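Local atomic coordinates of aldolase (Klebsiella pneumoniae, PDB entry 6VOQ), a protein that binds zinc and belongs to the AraD-like class II aldolase and adducin N-terminal domain family, here assembled from four copies of the chain. Residues A[16-20]-A[21-25]; A[147-150]-A[151-154]. All blocks are in the same frame, centred on the assembly; numbering follows the deposited sequence.

Contact 1. Residues A[16-20]-A[21-25]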
loop_
_atom_site.group_PDB
_atom_site.type_symbol
_atom_site.label_atom_id
_atom_site.label_comp_id
_atom_site.label_asym_id
_atom_site.label_seq_id
_atom_site.Cartn_x
_atom_site.Cartn_y
_atom_site.Cartn_z
ATOM N N ALA A 16 -6.162 -4.452 14.821
ATOM C CA ALA A 16 -4.761 -4.262 14.454
ATOM C C ALA A 16 -4.506 -4.668 13.005
ATOM O O ALA A 16 -3.759 -3.993 12.288
ATOM C CB ALA A 16 -3.859 -5.061 15.403
ATOM N N SER A 17 -5.118 -5.772 12.563
ATOM C CA SER A 17 -4.948 -6.241 11.191
ATOM C C SER A 17 -5.520 -5.243 10.195
ATOM O O SER A 17 -4.925 -4.999 9.137
ATOM C CB SER A 17 -5.616 -7.607 11.024
ATOM O OG SER A 17 -5.303 -8.197 9.777
ATOM N N LEU A 18 -6.671 -4.653 10.524
ATOM C CA LEU A 18 -7.273 -3.656 9.646
ATOM C C LEU A 18 -6.446 -2.376 9.627
ATOM O O LEU A 18 -6.291 -1.746 8.574
ATOM C CB LEU A 18 -8.704 -3.356 10.093
ATOM C CG LEU A 18 -9.717 -4.491 9.978
ATOM C CD1 LEU A 18 -10.994 -4.119 10.707
ATOM C CD2 LEU A 18 -9.995 -4.829 8.519
ATOM N N PHE A 19 -5.901 -1.979 10.779
ATOM C CA PHE A 19 -5.126 -0.746 10.837
ATOM C C PHE A 19 -3.796 -0.895 10.117
ATOM O O PHE A 19 -3.409 -0.024 9.330
ATOM C CB PHE A 19 -4.889 -0.330 12.284
ATOM C CG PHE A 19 -4.242 1.024 12.432
ATOM C CD1 PHE A 19 -5.015 2.183 12.444
ATOM C CD2 PHE A 19 -2.872 1.142 12.574
ATOM C CE1 PHE A 19 -4.427 3.434 12.600
ATOM C CE2 PHE A 19 -2.279 2.388 12.725
ATOM C CZ PHE A 19 -3.060 3.534 12.739
ATOM N N SER A 20 -3.077 -1.987 10.377
ATOM C CA SER A 20 -1.760 -2.130 9.767
ATOM C C SER A 20 -1.852 -2.250 8.252
ATOM O O SER A 20 -0.912 -1.867 7.547
ATOM C CB SER A 20 -1.032 -3.338 10.357
ATOM O OG SER A 20 -1.706 -4.536 10.028
ATOM N N ARG A 21 -2.968 -2.757 7.729
ATOM C CA ARG A 21 -3.108 -2.970 6.296
ATOM C C ARG A 21 -3.868 -1.853 5.597
ATOM O O ARG A 21 -4.186 -1.984 4.415
ATOM C CB ARG A 21 -3.763 -4.322 6.026
ATOM C CG ARG A 21 -2.823 -5.489 6.297
ATOM C CD ARG A 21 -3.523 -6.816 6.144
ATOM N NE ARG A 21 -4.757 -6.873 6.924
ATOM C CZ ARG A 21 -5.922 -7.285 6.435
ATOM N NH1 ARG A 21 -6.005 -7.689 5.172
ATOM N NH2 ARG A 21 -6.999 -7.307 7.207
ATOM N N GLY A 22 -4.143 -0.749 6.284
ATOM C CA GLY A 22 -4.614 0.451 5.629
ATOM C C GLY A 22 -6.115 0.596 5.528
ATOM O O GLY A 22 -6.584 1.636 5.052
ATOM N N TYR A 23 -6.882 -0.413 5.955
ATOM C CA TYR A 23 -8.338 -0.318 5.931
ATOM C C TYR A 23 -8.853 0.733 6.903
ATOM O O TYR A 23 -9.921 1.310 6.676
ATOM C CB TYR A 23 -8.961 -1.672 6.262
ATOM C CG TYR A 23 -8.724 -2.717 5.219
ATOM C CD1 TYR A 23 -7.621 -3.568 5.301
ATOM C CD2 TYR A 23 -9.598 -2.861 4.145
ATOM C CE1 TYR A 23 -7.390 -4.534 4.341
ATOM C CE2 TYR A 23 -9.373 -3.817 3.174
ATOM C CZ TYR A 23 -8.266 -4.655 3.278
ATOM O OH TYR A 23 -8.036 -5.616 2.320
ATOM N N ALA A 24 -8.132 0.980 7.995
ATOM C CA ALA A 24 -8.485 2.032 8.939
ATOM C C ALA A 24 -7.293 2.951 9.134
ATOM O O ALA A 24 -6.153 2.490 9.250
ATOM C CB ALA A 24 -8.930 1.473 10.296
ATOM N N THR A 25 -7.566 4.254 9.160
ATOM C CA THR A 25 -6.544 5.262 9.393
ATOM C C THR A 25 -6.987 6.178 10.520
ATOM O O THR A 25 -8.160 6.542 10.608
ATOM C CB THR A 25 -6.278 6.105 8.144
ATOM O OG1 THR A 25 -7.357 7.031 7.968
ATOM C CG2 THR A 25 -6.147 5.225 6.903
HETATM O O HOH W 1 -3.386 2.756 8.418
#

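Contact 2. Residues A[147-150]-A[151-154]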
loop_
_atom_site.group_PDB
_atom_site.type_symbol
_atom_site.label_atom_id
_atom_site.label_comp_id
_atom_site.label_asym_id
_atom_site.label_seq_id
_atom_site.Cartn_x
_atom_site.Cartn_y
_atom_site.Cartn_z
ATOM N N ALA A 147 -31.942 0.755 10.438
ATOM C CA ALA A 147 -32.937 -0.153 11.000
ATOM C C ALA A 147 -33.917 -0.633 9.934
ATOM O O ALA A 147 -34.310 -1.804 9.926
ATOM C CB ALA A 147 -33.683 0.524 12.148
ATOM N N GLY A 148 -34.317 0.255 9.018
ATOM C CA GLY A 148 -35.252 -0.141 7.982
ATOM C C GLY A 148 -34.642 -1.024 6.915
ATOM O O GLY A 148 -35.343 -1.843 6.313
ATOM N N LEU A 149 -33.342 -0.875 6.661
ATOM C CA LEU A 149 -32.656 -1.676 5.658
ATOM C C LEU A 149 -32.154 -3.000 6.211
ATOM O O LEU A 149 -32.058 -3.979 5.465
ATOM C CB LEU A 149 -31.478 -0.887 5.077
ATOM C CG LEU A 149 -31.840 0.362 4.270
ATOM C CD1 LEU A 149 -30.610 1.228 4.079
ATOM C CD2 LEU A 149 -32.482 0.019 2.923
ATOM N N ALA A 150 -31.856 -3.051 7.506
ATOM C CA ALA A 150 -31.212 -4.225 8.089
ATOM C C ALA A 150 -31.925 -5.555 7.841
ATOM O O ALA A 150 -31.226 -6.577 7.734
ATOM C CB ALA A 150 -31.021 -4.001 9.594
ATOM N N PRO A 151 -33.258 -5.643 7.766
ATOM C CA PRO A 151 -33.865 -6.968 7.550
ATOM C C PRO A 151 -33.625 -7.533 6.168
ATOM O O PRO A 151 -33.840 -8.733 5.967
ATOM C CB PRO A 151 -35.358 -6.723 7.786
ATOM C CG PRO A 151 -35.419 -5.489 8.584
ATOM C CD PRO A 151 -34.290 -4.645 8.092
ATOM N N ARG A 152 -33.188 -6.719 5.210
ATOM C CA ARG A 152 -33.041 -7.179 3.843
ATOM C C ARG A 152 -31.616 -7.099 3.308
ATOM O O ARG A 152 -31.335 -7.688 2.256
ATOM C CB ARG A 152 -33.988 -6.391 2.925
ATOM C CG ARG A 152 -35.464 -6.733 3.148
ATOM C CD ARG A 152 -36.406 -5.690 2.548
ATOM N NE ARG A 152 -36.324 -4.422 3.269
ATOM C CZ ARG A 152 -36.010 -3.258 2.706
ATOM N NH1 ARG A 152 -35.758 -3.188 1.402
ATOM N NH2 ARG A 152 -35.960 -2.159 3.446
ATOM N N TYR A 153 -30.705 -6.423 3.996
ATOM C CA TYR A 153 -29.376 -6.210 3.448
ATOM C C TYR A 153 -28.325 -6.508 4.501
ATOM O O TYR A 153 -28.501 -6.180 5.676
ATOM C CB TYR A 153 -29.229 -4.780 2.926
ATOM C CG TYR A 153 -30.224 -4.455 1.845
ATOM C CD1 TYR A 153 -30.021 -4.887 0.541
ATOM C CD2 TYR A 153 -31.372 -3.731 2.124
ATOM C CE1 TYR A 153 -30.930 -4.604 -0.459
ATOM C CE2 TYR A 153 -32.288 -3.438 1.126
ATOM C CZ TYR A 153 -32.058 -3.878 -0.164
ATOM O OH TYR A 153 -32.953 -3.600 -1.164
ATOM N N ASN A 154 -27.227 -7.128 4.074
ATOM C CA ASN A 154 -26.157 -7.493 4.989
ATOM C C ASN A 154 -25.045 -6.460 5.062
ATOM O O ASN A 154 -24.149 -6.598 5.902
ATOM C CB ASN A 154 -25.584 -8.844 4.586
ATOM C CG ASN A 154 -26.658 -9.882 4.447
ATOM O OD1 ASN A 154 -27.561 -9.962 5.282
ATOM N ND2 ASN A 154 -26.588 -10.671 3.387
HETATM O O HOH W 2 -28.521 -6.356 8.432
HETATM O O HOH W 3 -30.639 -9.324 6.428
#

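Contact 1. Residues A[16-20]-A[21-25]
Ser17 O is gripped twice by Arg21: the backbone N reaches it at 3.3 Å from one side of its carbonyl plane, and NE comes from the other side at 2.9 Å. The N-H...O angle of the NE bond is 144°. A bend in the arginine chain at chi3 (-52°) curls it back along the helix to make the second bond. NE also donates weakly to Ser17 OG at 3.2 Å, so the side chain lies against both oxygens of the serine. Tyr23 CE1 sits over one face of the guanidinium, toward its rim.

The backbone closes helix 4-20 in a Schellman motif. Gly22 N bonds to Phe19 O at 3.2 Å, while Tyr23 N and Ala24 N make weak bonds to Leu18 O. Gly22 supplies the positive phi (92°) that the reversal needs. The apolar contact that goes with this motif is Leu18 CD2 against Tyr23 CB at 4.0 Å, the two side chains crossing near a right angle. Water 1 donates to Phe19 O and Ala24 O, bridging the last turn to the outgoing loop.

Helix 170-190 covers one side, where Glu178 forms a salt bridge with Arg21 NH2 and Thr174 meets Leu18. Phe19 packs on Arg21 of a neighbouring subunit, and Tyr23 and Ala24 rest on Leu95 in the loop after strand 91-94, between the zinc ligands His94 and His96.

Contact 2. Residues A[147-150]-A[151-154]
Leu149 and Arg152 close a type I beta turn at the C-terminal end of helix 140-149, with Ala150 and Pro151 at its corners. The turn bond runs from Arg152 N to Leu149 O at 3.0 Å and is fairly straight (162°); Tyr153 N adds a weak one to the same oxygen.

Pro151 has no N-H to offer the helix, and its CD instead lies 3.4 Å from Ala147 O. Arg152 takes up a neighbouring carbonyl with its side chain. A bend at chi3 (-68°) brings the guanidinium back beside the last residues of the helix, where NH2 donates to Gly148 O at 2.9 Å, lying above the carbonyl plane.

Tyr153 has CG beside its backbone N (chi1 -60°), which swings the ring back toward the helix. Its CD2 edge meets Leu149 O at 3.4 Å, and CE2 touches Leu149 CD2 at 3.9 Å. Pro130, in the loop just before strand 131-132, packs on both side chains, while Ala150 packs on Val82 of helix 76-83.

As the chain leaves for strand 155-158, Ala150 O and Tyr153 O face each other without a hydrogen between them; water 2 settles the pair, donating 2.8 Å to Ala150 O and 2.8 Å to Tyr153 O.

How the contacts relate
Contact 1 comes first along the chain, where helix 4-20 hands over to the loop before strand 30-34; contact 2 follows much later, where helix 140-149 runs into strand 155-158. Their centres are about 27 Å apart on opposite sides of the centre of the chain, and the nearest atoms stay about 14 Å from each other. Both are helix endings that deliver the chain to strands of the same mixed sheet, and both belong to the class II aldolase and adducin N-terminal domain. Their surroundings differ: contact 1 packs against two other subunits, with Ala24's side chain about 10 Å from a zinc ion, whereas no other chain of the assembly touches contact 2, which is a surface turn.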